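Long-range contacts in DNA polymerase (Pyrobaculum calidifontis, PDB 5MDN), which probably copies DNA as a family B polymerase, adding deoxyribonucleotides from their triphosphates to the growing strand and releasing diphosphate: residues 15-20 and 86-91; 60-65 and 92-97. One frame throughout, in Å; residues are numbered along the deposited sequence.

In the fold
Starting from the N terminus, the chain makes the hairpin of strands 5-12 and 17-24, and contact 1 (15-20 with 86-91) sits where the second of these strands begins. It closes a long loop back to the link between strand 77-86 and helix 92-100. Contact 2 opens inside that loop, at 60-65, but its partner 92-97 comes after 86-91, so the two contacts cross. Contact 1 ties the five-stranded mixed sheet to the four-stranded antiparallel sheet; contact 2 draws the lead-in to strand 64-74 onto helix 92-100. They touch directly, with Ala86 on Leu95, Lys87 and Asp91 on Pro63, and a weak ion pair from Lys87 to Glu65.

Contact 1 of 2, residues 15-20 and 86-91; sequences GVPEVR and AKVPED
The turn of the first beta hairpin, between strands 5-12 and 17-24, and the start of its second strand lean on the loop ahead of helix 92-100, with Pro17 laid against Val88 and Pro89. The Pro17 ring spans two neighbours: CB packs on Pro89 CD at 3.8 Å, while CD meets Val88 CG1 at 4.0 Å. The two proline rings cross obliquely, whereas Val88 meets Pro17 at about a right angle. Pro17 CG and CD also face the Lys87 carbonyl oxygen, and no hydrogen bond joins the segments. The hairpin belongs to the mixed sheet of the N-terminal region, and the loop it meets leaves strand 77-86 of the separate antiparallel sheet, so the contact is a seam between two sheets. Val88 has CG1 opposite its carbonyl carbon (chi1 -68°), which carries that methyl to the Gly15 peptide, 3.6 Å from Gly15 O. Lys87 bends near its end and brings CE within 4.1 Å of Gly15 O. Tyr115 of helix 115-123 touches both prolines, and Val12 of strand 5-12 reaches Val88.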
loop_
_atom_site.group_PDB
_atom_site.type_symbol
_atom_site.label_atom_id
_atom_site.label_comp_id
_atom_site.label_asym_id
_atom_site.label_seq_id
_atom_site.Cartn_x
_atom_site.Cartn_y
_atom_site.Cartn_z
ATOM N N GLY A 15 14.513 -33.088 -3.057
ATOM C CA GLY A 15 15.855 -32.545 -3.003
ATOM C C GLY A 15 16.290 -31.707 -4.184
ATOM O O GLY A 15 17.473 -31.352 -4.262
ATOM N N VAL A 16 15.385 -31.369 -5.104
ATOM C CA VAL A 16 15.692 -30.488 -6.222
ATOM C C VAL A 16 14.580 -29.454 -6.341
ATOM O O VAL A 16 13.413 -29.818 -6.510
ATOM C CB VAL A 16 15.870 -31.247 -7.550
ATOM C CG1 VAL A 16 14.930 -32.433 -7.632
ATOM C CG2 VAL A 16 15.654 -30.312 -8.735
ATOM N N PRO A 17 14.880 -28.158 -6.246
ATOM C CA PRO A 17 13.820 -27.145 -6.258
ATOM C C PRO A 17 13.294 -26.905 -7.662
ATOM O O PRO A 17 14.047 -26.890 -8.640
ATOM C CB PRO A 17 14.520 -25.898 -5.702
ATOM C CG PRO A 17 15.946 -26.077 -6.095
ATOM C CD PRO A 17 16.218 -27.562 -6.098
ATOM N N GLU A 18 11.981 -26.717 -7.752
ATOM C CA GLU A 18 11.281 -26.629 -9.026
ATOM C C GLU A 18 10.414 -25.376 -9.033
ATOM O O GLU A 18 9.527 -25.232 -8.187
ATOM C CB GLU A 18 10.440 -27.889 -9.242
ATOM C CG GLU A 18 9.632 -27.903 -10.501
ATOM C CD GLU A 18 8.838 -29.185 -10.662
ATOM O OE1 GLU A 18 9.461 -30.268 -10.713
ATOM O OE2 GLU A 18 7.594 -29.112 -10.737
ATOM N N VAL A 19 10.661 -24.482 -9.993
ATOM C CA VAL A 19 9.938 -23.215 -10.090
ATOM C C VAL A 19 8.730 -23.389 -11.002
ATOM O O VAL A 19 8.845 -23.935 -12.106
ATOM C CB VAL A 19 10.856 -22.097 -10.612
ATOM C CG1 VAL A 19 10.113 -20.771 -10.648
ATOM C CG2 VAL A 19 12.104 -21.992 -9.759
ATOM N N ARG A 20 7.571 -22.919 -10.543
ATOM C CA ARG A 20 6.343 -22.933 -11.325
ATOM C C ARG A 20 5.865 -21.507 -11.566
ATOM O O ARG A 20 5.925 -20.661 -10.668
ATOM C CB ARG A 20 5.246 -23.732 -10.614
ATOM C CG ARG A 20 5.651 -25.144 -10.232
ATOM C CD ARG A 20 4.433 -26.045 -10.115
ATOM N NE ARG A 20 4.803 -27.438 -9.886
ATOM C CZ ARG A 20 4.887 -28.000 -8.684
ATOM N NH1 ARG A 20 4.625 -27.287 -7.597
ATOM N NH2 ARG A 20 5.233 -29.274 -8.568
ATOM N N ALA A 86 23.676 -23.331 -3.632
ATOM C CA ALA A 86 23.065 -24.337 -2.781
ATOM C C ALA A 86 22.220 -25.304 -3.605
ATOM O O ALA A 86 21.862 -25.035 -4.756
ATOM C CB ALA A 86 22.200 -23.681 -1.706
ATOM N N LYS A 87 21.902 -26.449 -2.998
ATOM C CA LYS A 87 21.043 -27.417 -3.672
ATOM C C LYS A 87 19.572 -27.047 -3.533
ATOM O O LYS A 87 18.809 -27.175 -4.496
ATOM C CB LYS A 87 21.295 -28.828 -3.134
ATOM C CG LYS A 87 22.526 -29.509 -3.724
ATOM C CD LYS A 87 22.517 -31.008 -3.449
ATOM C CE LYS A 87 21.533 -31.743 -4.353
ATOM N NZ LYS A 87 22.197 -32.311 -5.562
ATOM N N VAL A 88 19.157 -26.577 -2.359
ATOM C CA VAL A 88 17.771 -26.162 -2.140
ATOM C C VAL A 88 17.762 -24.819 -1.415
ATOM O O VAL A 88 18.720 -24.497 -0.698
ATOM C CB VAL A 88 16.984 -27.226 -1.356
ATOM C CG1 VAL A 88 16.794 -28.481 -2.198
ATOM C CG2 VAL A 88 17.679 -27.555 -0.049
ATOM N N PRO A 89 16.714 -24.004 -1.580
ATOM C CA PRO A 89 16.711 -22.670 -0.947
ATOM C C PRO A 89 16.793 -22.694 0.570
ATOM O O PRO A 89 17.307 -21.739 1.166
ATOM C CB PRO A 89 15.383 -22.062 -1.421
ATOM C CG PRO A 89 15.046 -22.795 -2.671
ATOM C CD PRO A 89 15.568 -24.191 -2.486
ATOM N N GLU A 90 16.270 -23.738 1.217
ATOM C CA GLU A 90 16.233 -23.770 2.676
ATOM C C GLU A 90 17.628 -23.708 3.291
ATOM O O GLU A 90 17.799 -23.149 4.381
ATOM C CB GLU A 90 15.476 -25.013 3.149
ATOM C CG GLU A 90 13.993 -25.018 2.760
ATOM C CD GLU A 90 13.740 -25.492 1.335
ATOM O OE1 GLU A 90 14.546 -25.163 0.440
ATOM O OE2 GLU A 90 12.721 -26.181 1.110
ATOM N N ASP A 91 18.633 -24.275 2.624
ATOM C CA ASP A 91 19.982 -24.343 3.177
ATOM C C ASP A 91 20.770 -23.045 3.028
ATOM O O ASP A 91 21.918 -22.988 3.484
ATOM C CB ASP A 91 20.769 -25.480 2.518
ATOM C CG ASP A 91 20.081 -26.823 2.648
ATOM O OD1 ASP A 91 19.345 -27.027 3.637
ATOM O OD2 ASP A 91 20.292 -27.682 1.767
#

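Contact 2 of 2, residues 60-65 and 92-97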
loop_
_atom_site.group_PDB
_atom_site.type_symbol
_atom_site.label_atom_id
_atom_site.label_comp_id
_atom_site.label_asym_id
_atom_site.label_seq_id
_atom_site.Cartn_x
_atom_site.Cartn_y
_atom_site.Cartn_z
ATOM N N ARG A 60 30.405 -29.158 4.769
ATOM C CA ARG A 60 30.194 -29.769 6.076
ATOM C C ARG A 60 28.918 -29.292 6.759
ATOM O O ARG A 60 28.454 -29.955 7.693
ATOM C CB ARG A 60 31.382 -29.492 6.999
ATOM C CG ARG A 60 31.560 -28.026 7.364
ATOM C CD ARG A 60 32.073 -27.858 8.782
ATOM N NE ARG A 60 30.983 -27.637 9.727
ATOM C CZ ARG A 60 30.405 -28.596 10.441
ATOM N NH1 ARG A 60 30.817 -29.851 10.324
ATOM N NH2 ARG A 60 29.421 -28.300 11.278
ATOM N N VAL A 61 28.351 -28.164 6.333
ATOM C CA VAL A 61 27.188 -27.599 7.010
ATOM C C VAL A 61 25.917 -27.889 6.219
ATOM O O VAL A 61 24.826 -27.978 6.793
ATOM C CB VAL A 61 27.372 -26.086 7.250
ATOM C CG1 VAL A 61 27.331 -25.313 5.940
ATOM C CG2 VAL A 61 26.331 -25.564 8.231
ATOM N N ALA A 62 26.046 -28.064 4.908
ATOM C CA ALA A 62 24.901 -28.289 4.036
ATOM C C ALA A 62 25.417 -28.730 2.668
ATOM O O ALA A 62 26.569 -28.453 2.324
ATOM C CB ALA A 62 24.042 -27.020 3.902
ATOM N N PRO A 63 24.583 -29.410 1.879
ATOM C CA PRO A 63 25.014 -29.812 0.534
ATOM C C PRO A 63 25.147 -28.610 -0.389
ATOM O O PRO A 63 24.332 -27.686 -0.359
ATOM C CB PRO A 63 23.900 -30.758 0.070
ATOM C CG PRO A 63 22.712 -30.372 0.880
ATOM C CD PRO A 63 23.254 -29.949 2.214
ATOM N N VAL A 64 26.191 -28.632 -1.215
ATOM C CA VAL A 64 26.517 -27.540 -2.123
ATOM C C VAL A 64 26.542 -28.082 -3.546
ATOM O O VAL A 64 27.163 -29.117 -3.810
ATOM C CB VAL A 64 27.866 -26.887 -1.766
ATOM C CG1 VAL A 64 28.199 -25.774 -2.747
ATOM C CG2 VAL A 64 27.836 -26.358 -0.339
ATOM N N GLU A 65 25.861 -27.384 -4.457
ATOM C CA GLU A 65 25.861 -27.796 -5.857
ATOM C C GLU A 65 27.187 -27.463 -6.529
ATOM O O GLU A 65 27.769 -28.303 -7.227
ATOM C CB GLU A 65 24.699 -27.132 -6.599
ATOM C CG GLU A 65 24.499 -27.631 -8.022
ATOM C CD GLU A 65 23.733 -28.938 -8.082
ATOM O OE1 GLU A 65 22.889 -29.177 -7.191
ATOM O OE2 GLU A 65 23.974 -29.726 -9.020
ATOM N N VAL A 92 20.196 -22.011 2.405
ATOM C CA VAL A 92 20.969 -20.810 2.096
ATOM C C VAL A 92 21.387 -20.065 3.362
ATOM O O VAL A 92 22.473 -19.474 3.406
ATOM C CB VAL A 92 20.172 -19.905 1.136
ATOM C CG1 VAL A 92 20.921 -18.611 0.860
ATOM C CG2 VAL A 92 19.907 -20.634 -0.170
ATOM N N ARG A 93 20.564 -20.093 4.416
ATOM C CA ARG A 93 20.949 -19.424 5.658
ATOM C C ARG A 93 22.127 -20.126 6.322
ATOM O O ARG A 93 23.081 -19.476 6.763
ATOM C CB ARG A 93 19.773 -19.360 6.635
ATOM C CG ARG A 93 18.687 -18.345 6.319
ATOM C CD ARG A 93 19.151 -16.935 6.685
ATOM N NE ARG A 93 18.150 -15.919 6.373
ATOM C CZ ARG A 93 17.115 -15.643 7.161
ATOM N NH1 ARG A 93 16.962 -16.306 8.300
ATOM N NH2 ARG A 93 16.237 -14.709 6.818
ATOM N N LYS A 94 22.067 -21.458 6.420
ATOM C CA LYS A 94 23.177 -22.217 6.987
ATOM C C LYS A 94 24.472 -21.937 6.238
ATOM O O LYS A 94 25.532 -21.774 6.852
ATOM C CB LYS A 94 22.854 -23.711 6.971
ATOM C CG LYS A 94 21.709 -24.110 7.888
ATOM C CD LYS A 94 21.532 -25.618 7.924
ATOM C CE LYS A 94 20.896 -26.133 6.640
ATOM N NZ LYS A 94 20.590 -27.591 6.720
ATOM N N LEU A 95 24.404 -21.879 4.907
ATOM C CA LEU A 95 25.605 -21.634 4.117
ATOM C C LEU A 95 26.052 -20.181 4.224
ATOM O O LEU A 95 27.254 -19.899 4.232
ATOM C CB LEU A 95 25.356 -22.020 2.662
ATOM C CG LEU A 95 24.994 -23.492 2.468
ATOM C CD1 LEU A 95 24.345 -23.718 1.120
ATOM C CD2 LEU A 95 26.231 -24.362 2.613
ATOM N N ARG A 96 25.100 -19.245 4.299
ATOM C CA ARG A 96 25.445 -17.834 4.462
ATOM C C ARG A 96 26.282 -17.607 5.716
ATOM O O ARG A 96 27.365 -17.012 5.656
ATOM C CB ARG A 96 24.174 -16.985 4.508
ATOM C CG ARG A 96 24.380 -15.613 5.131
ATOM C CD ARG A 96 23.138 -14.746 5.009
ATOM N NE ARG A 96 23.253 -13.523 5.800
ATOM C CZ ARG A 96 22.670 -12.372 5.484
ATOM N NH1 ARG A 96 21.940 -12.277 4.381
ATOM N NH2 ARG A 96 22.826 -11.312 6.265
ATOM N N GLU A 97 25.787 -18.065 6.867
ATOM C CA GLU A 97 26.499 -17.847 8.121
ATOM C C GLU A 97 27.820 -18.606 8.148
ATOM O O GLU A 97 28.844 -18.069 8.589
ATOM C CB GLU A 97 25.613 -18.259 9.293
ATOM C CG GLU A 97 24.362 -17.407 9.445
ATOM C CD GLU A 97 23.304 -18.072 10.305
ATOM O OE1 GLU A 97 23.482 -19.259 10.654
ATOM O OE2 GLU A 97 22.299 -17.407 10.636
#
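Val61 is turned (chi1 69°) so that CG1 sits between its backbone N and carbonyl carbon while CG2 swings to the far side of the N, and the two methyls straddle neighbouring residues of the helix. CG1 packs on Leu95 CD2 at 3.6 Å; CG2 lies over the root of Lys94, 4.1 Å from Lys94 CB. Leu95 answers with CG opposite its own carbonyl carbon (chi1 -60°), which brings CD2 across to the loop. That one methyl gathers three side chains: besides Val61, it meets Ala62 CB at 3.7 Å and Val64 CG2 at 3.9 Å, both valines lying oblique to the leucine. An alanine in place of Val61 would probably leave Leu95 CD2 less covered on that flank and Lys94 CB without its apolar neighbour. Lys94 CE passes Ala62 CB at 4.3 Å, and its NZ makes a weak, long ion pair with Asp91. The order of strands and helices here is the beta-alpha-beta-beta-alpha-beta of a ferredoxin-like fold, as in RNA-recognition motifs. Here the loop between helix 51-58 and strand 64-74 packs against helix 92-100, whose Leu95 also rests on Phe42 of strand 41-46 and Ala86 of strand 77-86.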